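Local atomic coordinates of D-galactonate dehydratase family member Dd703_0947 (Dickeya dadantii, PDB entry 4IHC), a protein that dehydrates D-mannonate and D-gluconate to 2-dehydro-3-deoxy-D-gluconate at a low rate, using one magnesium ion per subunit, its physiological substrate being unknown. Residues Q172-Q177 and I241-D246; L268-D273 and Y317-V322. All coordinates share one frame; numbering follows the deposited sequence.

How the interactions relate
Interaction 1 and interaction 2 both belong to the barrel domain of this enolase-superfamily enzyme, and their centres lie about 12 Å apart. They follow each other in series along the chain: 172-177 pairs with 241-246 before 268-273 and 317-322 come together. Strands 242-246 and 270-272 are parallel neighbours in the barrel sheet, joined by a probable hydrogen bond from F269 N to F243 O, whereas interaction 2 reaches across the intervening strand 294-296. Both contacts meet at one magnesium ion, bound by D246 of interaction 1 and E272 of interaction 2; E298 adds the third carboxylate, so the C-terminal ends of three successive barrel strands, or the residues just after them, each supply one ligand.

Interaction 1 of 2, residues Q172-Q177 and I241-D246. With MG (magnesium ion), chain I.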
ATOM      1  N   GLN A 172      10.039  41.162   0.384  1.00 13.35           N
ATOM      2  CA  GLN A 172       8.777  40.726  -0.193  1.00 10.99           C
ATOM      3  C   GLN A 172       8.243  39.440   0.456  1.00 17.80           C
ATOM      4  O   GLN A 172       7.185  38.931   0.073  1.00 10.25           O
ATOM      5  CB  GLN A 172       8.866  40.595  -1.722  1.00  8.82           C
ATOM      6  CG  GLN A 172       9.357  41.872  -2.429  1.00  9.68           C
ATOM      7  CD  GLN A 172       9.264  41.812  -3.952  1.00 13.82           C
ATOM      8  OE1 GLN A 172       8.313  42.318  -4.546  1.00 17.73           O
ATOM      9  NE2 GLN A 172      10.265  41.207  -4.593  1.00 13.65           N
ATOM     10  N   TYR A 173       8.997  38.915   1.422  1.00 11.24           N
ATOM     11  CA  TYR A 173       8.596  37.749   2.185  1.00  9.49           C
ATOM     12  C   TYR A 173       8.998  38.007   3.625  1.00  9.29           C
ATOM     13  O   TYR A 173      10.049  38.577   3.892  1.00 14.60           O
ATOM     14  CB  TYR A 173       9.322  36.488   1.705  1.00  8.59           C
ATOM     15  CG  TYR A 173       9.276  36.220   0.218  1.00 14.27           C
ATOM     16  CD1 TYR A 173       9.941  37.053  -0.678  1.00 16.34           C
ATOM     17  CD2 TYR A 173       8.617  35.086  -0.293  1.00 15.69           C
ATOM     18  CE1 TYR A 173       9.957  36.786  -2.038  1.00 17.43           C
ATOM     19  CE2 TYR A 173       8.620  34.818  -1.662  1.00 16.68           C
ATOM     20  CZ  TYR A 173       9.280  35.678  -2.529  1.00 27.86           C
ATOM     21  OH  TYR A 173       9.279  35.436  -3.895  1.00 28.77           O
ATOM     22  N   VAL A 174       8.169  37.573   4.559  1.00 12.79           N
ATOM     23  CA  VAL A 174       8.409  37.837   5.963  1.00 11.60           C
ATOM     24  C   VAL A 174       7.900  36.655   6.790  1.00 11.60           C
ATOM     25  O   VAL A 174       6.922  36.029   6.442  1.00  7.89           O
ATOM     26  CB  VAL A 174       7.722  39.142   6.400  1.00 16.70           C
ATOM     27  CG1 VAL A 174       8.259  40.314   5.585  1.00 23.03           C
ATOM     28  CG2 VAL A 174       6.210  39.036   6.238  1.00 13.77           C
ATOM     29  N   ARG A 175       8.615  36.324   7.851  1.00 10.68           N
ATOM     30  CA  ARG A 175       8.181  35.317   8.811  1.00 17.83           C
ATOM     31  C   ARG A 175       7.512  36.087   9.956  1.00 17.35           C
ATOM     32  O   ARG A 175       8.126  36.967  10.518  1.00 19.92           O
ATOM     33  CB  ARG A 175       9.416  34.566   9.323  1.00 15.36           C
ATOM     34  CG  ARG A 175       9.240  33.465  10.384  1.00 22.07           C
ATOM     35  CD  ARG A 175      10.648  33.148  10.882  1.00 23.93           C
ATOM     36  NE  ARG A 175      10.817  32.036  11.823  1.00 26.68           N
ATOM     37  CZ  ARG A 175      10.974  32.170  13.139  1.00 32.79           C
ATOM     38  NH1 ARG A 175      11.160  31.091  13.894  1.00 21.41           N
ATOM     39  NH2 ARG A 175      10.923  33.373  13.709  1.00 28.61           N
ATOM     40  N   CYS A 176       6.269  35.740  10.291  1.00 15.10           N
ATOM     41  CA  CYS A 176       5.485  36.447  11.316  1.00 15.66           C
ATOM     42  C   CYS A 176       5.210  35.597  12.536  1.00 18.88           C
ATOM     43  O   CYS A 176       4.433  34.619  12.459  1.00 20.91           O
ATOM     44  CB  CYS A 176       4.113  36.780  10.747  1.00 18.80           C
ATOM     45  SG  CYS A 176       4.255  37.376   9.068  1.00 28.06           S
ATOM     46  N   GLN A 177       5.796  35.985  13.661  1.00 16.56           N
ATOM     47  CA  GLN A 177       5.534  35.312  14.932  1.00 18.79           C
ATOM     48  C   GLN A 177       5.023  36.363  15.891  1.00 19.47           C
ATOM     49  O   GLN A 177       5.595  37.447  15.979  1.00 20.84           O
ATOM     50  CB  GLN A 177       6.817  34.700  15.512  1.00 13.83           C
ATOM     51  CG  GLN A 177       7.617  33.864  14.533  1.00 23.24           C
ATOM     52  CD  GLN A 177       6.927  32.553  14.181  1.00 28.30           C
ATOM     53  OE1 GLN A 177       6.830  32.194  12.997  1.00 21.67           O
ATOM     54  NE2 GLN A 177       6.445  31.829  15.203  1.00 13.98           N
ATOM     55  N   ILE A 241       1.998  40.493  -0.099  1.00 26.40           N
ATOM     56  CA  ILE A 241       3.085  40.114   0.767  1.00 20.79           C
ATOM     57  C   ILE A 241       3.034  38.601   1.038  1.00 21.00           C
ATOM     58  O   ILE A 241       1.953  38.023   1.165  1.00 18.31           O
ATOM     59  CB  ILE A 241       3.013  40.940   2.077  1.00 20.61           C
ATOM     60  CG1 ILE A 241       4.212  40.646   2.977  1.00 28.04           C
ATOM     61  CG2 ILE A 241       1.724  40.670   2.822  1.00 23.74           C
ATOM     62  CD1 ILE A 241       5.484  41.270   2.470  1.00 13.08           C
ATOM     63  N   GLU A 242       4.197  37.961   1.088  1.00 15.36           N
ATOM     64  CA  GLU A 242       4.263  36.527   1.333  1.00 14.59           C
ATOM     65  C   GLU A 242       4.573  36.309   2.804  1.00 12.00           C
ATOM     66  O   GLU A 242       5.424  37.003   3.354  1.00 14.57           O
ATOM     67  CB  GLU A 242       5.351  35.901   0.473  1.00 11.82           C
ATOM     68  CG  GLU A 242       5.053  35.987  -1.021  1.00 15.26           C
ATOM     69  CD  GLU A 242       3.820  35.181  -1.455  1.00 30.58           C
ATOM     70  OE1 GLU A 242       3.465  34.163  -0.805  1.00 31.74           O
ATOM     71  OE2 GLU A 242       3.193  35.572  -2.464  1.00 39.52           O
ATOM     72  N   PHE A 243       3.887  35.361   3.434  1.00 11.69           N
ATOM     73  CA  PHE A 243       3.967  35.180   4.888  1.00 17.05           C
ATOM     74  C   PHE A 243       4.474  33.815   5.161  1.00 16.05           C
ATOM     75  O   PHE A 243       4.022  32.864   4.548  1.00 15.27           O
ATOM     76  CB  PHE A 243       2.590  35.231   5.573  1.00 12.82           C
ATOM     77  CG  PHE A 243       1.977  36.601   5.638  1.00 17.39           C
ATOM     78  CD1 PHE A 243       2.764  37.741   5.543  1.00 18.51           C
ATOM     79  CD2 PHE A 243       0.618  36.746   5.865  1.00 16.16           C
ATOM     80  CE1 PHE A 243       2.203  39.003   5.632  1.00 26.57           C
ATOM     81  CE2 PHE A 243       0.049  38.010   5.955  1.00 22.79           C
ATOM     82  CZ  PHE A 243       0.842  39.141   5.834  1.00 21.13           C
ATOM     83  N   ILE A 244       5.366  33.725   6.135  1.00 14.77           N
ATOM     84  CA  ILE A 244       5.862  32.448   6.600  1.00 16.31           C
ATOM     85  C   ILE A 244       5.573  32.352   8.110  1.00 15.76           C
ATOM     86  O   ILE A 244       5.783  33.315   8.817  1.00 15.88           O
ATOM     87  CB  ILE A 244       7.354  32.398   6.354  1.00 11.72           C
ATOM     88  CG1 ILE A 244       7.603  32.029   4.885  1.00 18.42           C
ATOM     89  CG2 ILE A 244       8.053  31.450   7.332  1.00  9.48           C
ATOM     90  CD1 ILE A 244       9.025  32.266   4.446  1.00 18.46           C
ATOM     91  N   HIS A 245       5.088  31.207   8.600  1.00 10.50           N
ATOM     92  CA  HIS A 245       4.940  31.030  10.043  1.00 11.94           C
ATOM     93  C   HIS A 245       5.668  29.768  10.474  1.00 13.22           C
ATOM     94  O   HIS A 245       5.556  28.744   9.816  1.00 13.30           O
ATOM     95  CB  HIS A 245       3.458  30.935  10.440  1.00 10.43           C
ATOM     96  CG  HIS A 245       3.244  30.818  11.914  1.00 13.09           C
ATOM     97  ND1 HIS A 245       3.507  31.858  12.788  1.00  8.68           N
ATOM     98  CD2 HIS A 245       2.800  29.783  12.677  1.00 12.36           C
ATOM     99  CE1 HIS A 245       3.256  31.460  14.028  1.00 11.34           C
ATOM    100  NE2 HIS A 245       2.806  30.214  13.988  1.00 15.16           N
ATOM    101  N   ASP A 246       6.395  29.856  11.585  1.00 10.72           N
ATOM    102  CA  ASP A 246       7.161  28.746  12.151  1.00 10.81           C
ATOM    103  C   ASP A 246       6.502  28.151  13.390  1.00 10.96           C
ATOM    104  O   ASP A 246       6.487  28.776  14.449  1.00 16.27           O
ATOM    105  CB  ASP A 246       8.548  29.266  12.549  1.00 10.51           C
ATOM    106  CG  ASP A 246       9.603  28.161  12.631  1.00 16.90           C
ATOM    107  OD1 ASP A 246       9.243  26.978  12.841  1.00 12.31           O
ATOM    108  OD2 ASP A 246      10.814  28.486  12.530  1.00 10.18           O
TER
HETATM  109 MG    MG I 501      12.469  27.363  12.233  1.00 11.28          MG
HETATM  110  O   HOH W   1      11.678  25.655  12.950  1.00 14.91           O
HETATM  111  O   HOH W   2      13.201  27.782  13.884  1.00 16.20           O
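Strands 173-177 and 242-246, neighbours in the enolase-type barrel linked through helix 219-237, run parallel with their axes 39° apart, bridging Y173 to E242, V174 to F243 and R175 to I244; the backbone bonds include I244 N to V174 O (2.8 Å) and C176 N to I244 O (2.9 Å). Toward their C-terminal ends side chains take over the pairing. The bent chain of Q177 brings its amide to the backbone of D246, OE1 receiving D246 N on a lone pair at 2.8 Å while NE2 donates to D246 O. H245 ND1 points in its ring plane at C176 O (2.9 Å), and its NE2 bonds Y222. R175, its CG anti to the backbone N (chi1 178°), extends inside the barrel until NH1 meets D246 OD2 at 3.0 Å, from above the carboxylate plane. That oxygen binds the magnesium ion at 2.0 Å, so the arginine probably helps to position this ligand and offset its charge. On the other face, V174 CG2 abuts the edge of the F243 ring and C176 SG approaches it obliquely. Helices 156-168 and 219-237 pack against C176, while strand 145-153 flanks 173-177 and 270-272 flanks 242-246.

Interaction 2 of 2, residues L268-D273 and Y317-V322; sequences LFYLED and YIRCHV. With MG (magnesium ion), chain I.
One carboxylate oxygen, E272 OE2, is shared between a metal and an arginine: it binds the magnesium ion at 1.9 Å and accepts a hydrogen bond from R319 NH2 at 3.2 Å. The two segments lie on non-adjacent strands of the enolase-type barrel, R319 following directly on strand 317-318, so the contact is made by side chains that reach over strand 294-296, past S295, on the inner side of the barrel. E272 stretches out fully, its CG opposite the backbone N (chi1 168°), and thereby carries its carboxylate to the metal. R319 instead folds at chi2 and chi3, laying its guanidinium across the end of the glutamate with the two planes 53° apart. The NH2 bond comes from above the carboxylate plane, while NE lies 3.4 Å from OE1 in the same salt bridge. E375 also pairs with NH2, and these opposite charges would help to fix an arginine that, by similarity, binds substrate. Water 1, another magnesium ligand, donates to D273 OD2, making D273 a second-shell partner of the metal through that water.

Deeper in the barrel, away from the metal, F269, Y270 and Y317 form an aromatic cluster. Y270 places CD2 over one face of the Y317 ring, 3.4 Å from Y317 CD2, although the ring planes meet obliquely at 48°. The other end of the Y270 ring brings OH close to R319 CD, and the Y270 hydroxyl is hydrogen-bonded to that of Y148, so this one side chain links the cluster to the arginine. Y317 OH sits over a face of the F269 ring and also bonds R344. Water 3 bridges the two segments, donating to F269 O at 2.7 Å and hydrogen-bonding Y317 OH at the edge of the tyrosine ring.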
ATOM      1  N   LEU A 268      -0.304  31.094   3.292  1.00 12.56           N
ATOM      2  CA  LEU A 268       1.099  31.196   3.662  1.00 13.03           C
ATOM      3  C   LEU A 268       1.987  30.713   2.539  1.00  9.84           C
ATOM      4  O   LEU A 268       1.606  29.861   1.752  1.00  8.45           O
ATOM      5  CB  LEU A 268       1.423  30.408   4.944  1.00 12.06           C
ATOM      6  CG  LEU A 268       0.584  30.674   6.202  1.00 19.04           C
ATOM      7  CD1 LEU A 268       1.287  30.154   7.446  1.00 17.39           C
ATOM      8  CD2 LEU A 268       0.218  32.127   6.401  1.00 25.77           C
ATOM      9  N   PHE A 269       3.186  31.285   2.472  1.00 10.07           N
ATOM     10  CA  PHE A 269       4.226  30.793   1.583  1.00 15.29           C
ATOM     11  C   PHE A 269       4.674  29.409   2.071  1.00 10.59           C
ATOM     12  O   PHE A 269       4.861  28.471   1.264  1.00 11.97           O
ATOM     13  CB  PHE A 269       5.395  31.777   1.563  1.00 11.09           C
ATOM     14  CG  PHE A 269       6.472  31.398   0.603  1.00 13.39           C
ATOM     15  CD1 PHE A 269       6.339  31.676  -0.752  1.00 12.92           C
ATOM     16  CD2 PHE A 269       7.622  30.767   1.048  1.00 13.19           C
ATOM     17  CE1 PHE A 269       7.336  31.306  -1.644  1.00 13.73           C
ATOM     18  CE2 PHE A 269       8.607  30.384   0.154  1.00 11.66           C
ATOM     19  CZ  PHE A 269       8.473  30.684  -1.187  1.00 12.79           C
ATOM     20  N   TYR A 270       4.893  29.304   3.384  1.00 11.20           N
ATOM     21  CA  TYR A 270       4.941  27.997   4.035  1.00  9.31           C
ATOM     22  C   TYR A 270       4.761  28.005   5.544  1.00  7.78           C
ATOM     23  O   TYR A 270       5.120  28.957   6.215  1.00 10.17           O
ATOM     24  CB  TYR A 270       6.178  27.195   3.651  1.00  6.53           C
ATOM     25  CG  TYR A 270       7.563  27.731   4.013  1.00  9.13           C
ATOM     26  CD1 TYR A 270       7.952  27.949   5.335  1.00  7.59           C
ATOM     27  CD2 TYR A 270       8.531  27.903   3.014  1.00  8.51           C
ATOM     28  CE1 TYR A 270       9.254  28.398   5.653  1.00  9.89           C
ATOM     29  CE2 TYR A 270       9.818  28.318   3.324  1.00  8.16           C
ATOM     30  CZ  TYR A 270      10.177  28.562   4.641  1.00  8.10           C
ATOM     31  OH  TYR A 270      11.468  28.967   4.910  1.00 11.32           O
ATOM     32  N   LEU A 271       4.181  26.924   6.051  1.00  6.32           N
ATOM     33  CA  LEU A 271       4.099  26.653   7.469  1.00  6.67           C
ATOM     34  C   LEU A 271       5.259  25.716   7.850  1.00  9.93           C
ATOM     35  O   LEU A 271       5.371  24.622   7.300  1.00 10.67           O
ATOM     36  CB  LEU A 271       2.750  26.006   7.772  1.00  9.64           C
ATOM     37  CG  LEU A 271       2.427  25.659   9.243  1.00 12.64           C
ATOM     38  CD1 LEU A 271       2.400  26.910  10.095  1.00 10.47           C
ATOM     39  CD2 LEU A 271       1.086  24.943   9.348  1.00 13.91           C
ATOM     40  N   GLU A 272       6.107  26.154   8.779  1.00  7.43           N
ATOM     41  CA  GLU A 272       7.378  25.504   9.031  1.00 11.56           C
ATOM     42  C   GLU A 272       7.363  24.627  10.278  1.00 13.61           C
ATOM     43  O   GLU A 272       6.782  25.004  11.298  1.00 12.17           O
ATOM     44  CB  GLU A 272       8.472  26.575   9.164  1.00 13.20           C
ATOM     45  CG  GLU A 272       9.778  26.054   9.711  1.00 17.87           C
ATOM     46  CD  GLU A 272      10.848  27.119   9.746  1.00 29.18           C
ATOM     47  OE1 GLU A 272      10.701  28.125   9.018  1.00 22.69           O
ATOM     48  OE2 GLU A 272      11.839  26.944  10.493  1.00 27.57           O
ATOM     49  N   ASP A 273       8.019  23.469  10.194  1.00 15.40           N
ATOM     50  CA  ASP A 273       8.156  22.557  11.343  1.00 13.09           C
ATOM     51  C   ASP A 273       6.841  22.275  12.109  1.00 12.38           C
ATOM     52  O   ASP A 273       6.772  22.453  13.308  1.00 12.84           O
ATOM     53  CB  ASP A 273       9.280  23.034  12.286  1.00 16.12           C
ATOM     54  CG  ASP A 273      10.703  22.805  11.699  1.00 38.45           C
ATOM     55  OD1 ASP A 273      10.830  22.336  10.541  1.00 29.13           O
ATOM     56  OD2 ASP A 273      11.710  23.118  12.388  1.00 37.30           O
ATOM     57  N   TYR A 317       9.207  22.372   0.962  1.00  6.00           N
ATOM     58  CA  TYR A 317      10.460  23.109   1.096  1.00  7.20           C
ATOM     59  C   TYR A 317      11.303  22.329   2.089  1.00 10.14           C
ATOM     60  O   TYR A 317      10.820  21.942   3.150  1.00  8.78           O
ATOM     61  CB  TYR A 317      10.215  24.530   1.629  1.00  8.63           C
ATOM     62  CG  TYR A 317       9.414  25.394   0.666  1.00  8.11           C
ATOM     63  CD1 TYR A 317      10.063  26.158  -0.308  1.00  7.84           C
ATOM     64  CD2 TYR A 317       8.023  25.413   0.712  1.00  6.47           C
ATOM     65  CE1 TYR A 317       9.343  26.941  -1.201  1.00  5.90           C
ATOM     66  CE2 TYR A 317       7.284  26.177  -0.177  1.00  4.92           C
ATOM     67  CZ  TYR A 317       7.952  26.925  -1.128  1.00  8.00           C
ATOM     68  OH  TYR A 317       7.257  27.672  -2.015  1.00 11.08           O
ATOM     69  N   ILE A 318      12.554  22.087   1.734  1.00 11.02           N
ATOM     70  CA  ILE A 318      13.502  21.454   2.642  1.00 11.94           C
ATOM     71  C   ILE A 318      14.346  22.565   3.309  1.00 12.84           C
ATOM     72  O   ILE A 318      14.919  23.444   2.612  1.00 10.83           O
ATOM     73  CB  ILE A 318      14.361  20.402   1.880  1.00 14.38           C
ATOM     74  CG1 ILE A 318      15.289  19.645   2.834  1.00 15.53           C
ATOM     75  CG2 ILE A 318      15.189  21.059   0.773  1.00 11.84           C
ATOM     76  CD1 ILE A 318      14.527  18.819   3.860  1.00 14.22           C
ATOM     77  N   ARG A 319      14.455  22.513   4.640  1.00  8.68           N
ATOM     78  CA  ARG A 319      15.015  23.615   5.440  1.00  8.67           C
ATOM     79  C   ARG A 319      16.326  23.345   6.163  1.00 17.85           C
ATOM     80  O   ARG A 319      16.626  24.011   7.160  1.00 14.06           O
ATOM     81  CB  ARG A 319      14.021  24.009   6.527  1.00 10.80           C
ATOM     82  CG  ARG A 319      12.746  24.620   6.012  1.00 13.89           C
ATOM     83  CD  ARG A 319      12.968  26.113   5.900  1.00 14.37           C
ATOM     84  NE  ARG A 319      13.245  26.677   7.194  1.00 15.00           N
ATOM     85  CZ  ARG A 319      13.970  27.774   7.414  1.00  9.70           C
ATOM     86  NH1 ARG A 319      14.536  28.441   6.416  1.00  8.10           N
ATOM     87  NH2 ARG A 319      14.137  28.185   8.655  1.00  4.89           N
ATOM     88  N   CYS A 320      17.108  22.394   5.690  1.00  9.53           N
ATOM     89  CA  CYS A 320      18.296  21.996   6.433  1.00 11.83           C
ATOM     90  C   CYS A 320      19.250  23.138   6.707  1.00  9.15           C
ATOM     91  O   CYS A 320      19.336  24.093   5.933  1.00 12.24           O
ATOM     92  CB  CYS A 320      19.027  20.842   5.732  1.00  9.95           C
ATOM     93  SG  CYS A 320      18.007  19.342   5.633  1.00 19.07           S
ATOM     94  N   HIS A 321      19.936  23.028   7.833  1.00  8.36           N
ATOM     95  CA  HIS A 321      21.102  23.839   8.155  1.00 10.90           C
ATOM     96  C   HIS A 321      22.275  23.182   7.459  1.00 12.16           C
ATOM     97  O   HIS A 321      22.706  22.065   7.823  1.00 15.17           O
ATOM     98  CB  HIS A 321      21.325  23.830   9.672  1.00 15.63           C
ATOM     99  CG  HIS A 321      22.226  24.924  10.163  1.00 25.66           C
ATOM    100  ND1 HIS A 321      21.746  26.102  10.709  1.00 16.15           N
ATOM    101  CD2 HIS A 321      23.577  25.010  10.202  1.00 22.15           C
ATOM    102  CE1 HIS A 321      22.770  26.860  11.072  1.00 17.88           C
ATOM    103  NE2 HIS A 321      23.889  26.228  10.759  1.00 32.67           N
ATOM    104  N   VAL A 322      22.810  23.870   6.458  1.00  9.18           N
ATOM    105  CA  VAL A 322      23.778  23.273   5.562  1.00 12.04           C
ATOM    106  C   VAL A 322      24.982  22.632   6.281  1.00 12.56           C
ATOM    107  O   VAL A 322      25.383  21.484   5.962  1.00  8.79           O
ATOM    108  CB  VAL A 322      24.208  24.273   4.457  1.00 10.57           C
ATOM    109  CG1 VAL A 322      25.433  23.764   3.727  1.00  8.56           C
ATOM    110  CG2 VAL A 322      23.053  24.506   3.470  1.00 10.14           C
TER
HETATM  111 MG    MG I 501      12.469  27.363  12.233  1.00 11.28          MG
HETATM  112  O   HOH W   3       4.856  28.057  -1.406  1.00  8.48           O
HETATM  113  O   HOH W   1      11.678  25.655  12.950  1.00 14.91           O
HETATM  114  O   HOH W   2      13.201  27.782  13.884  1.00 16.20           O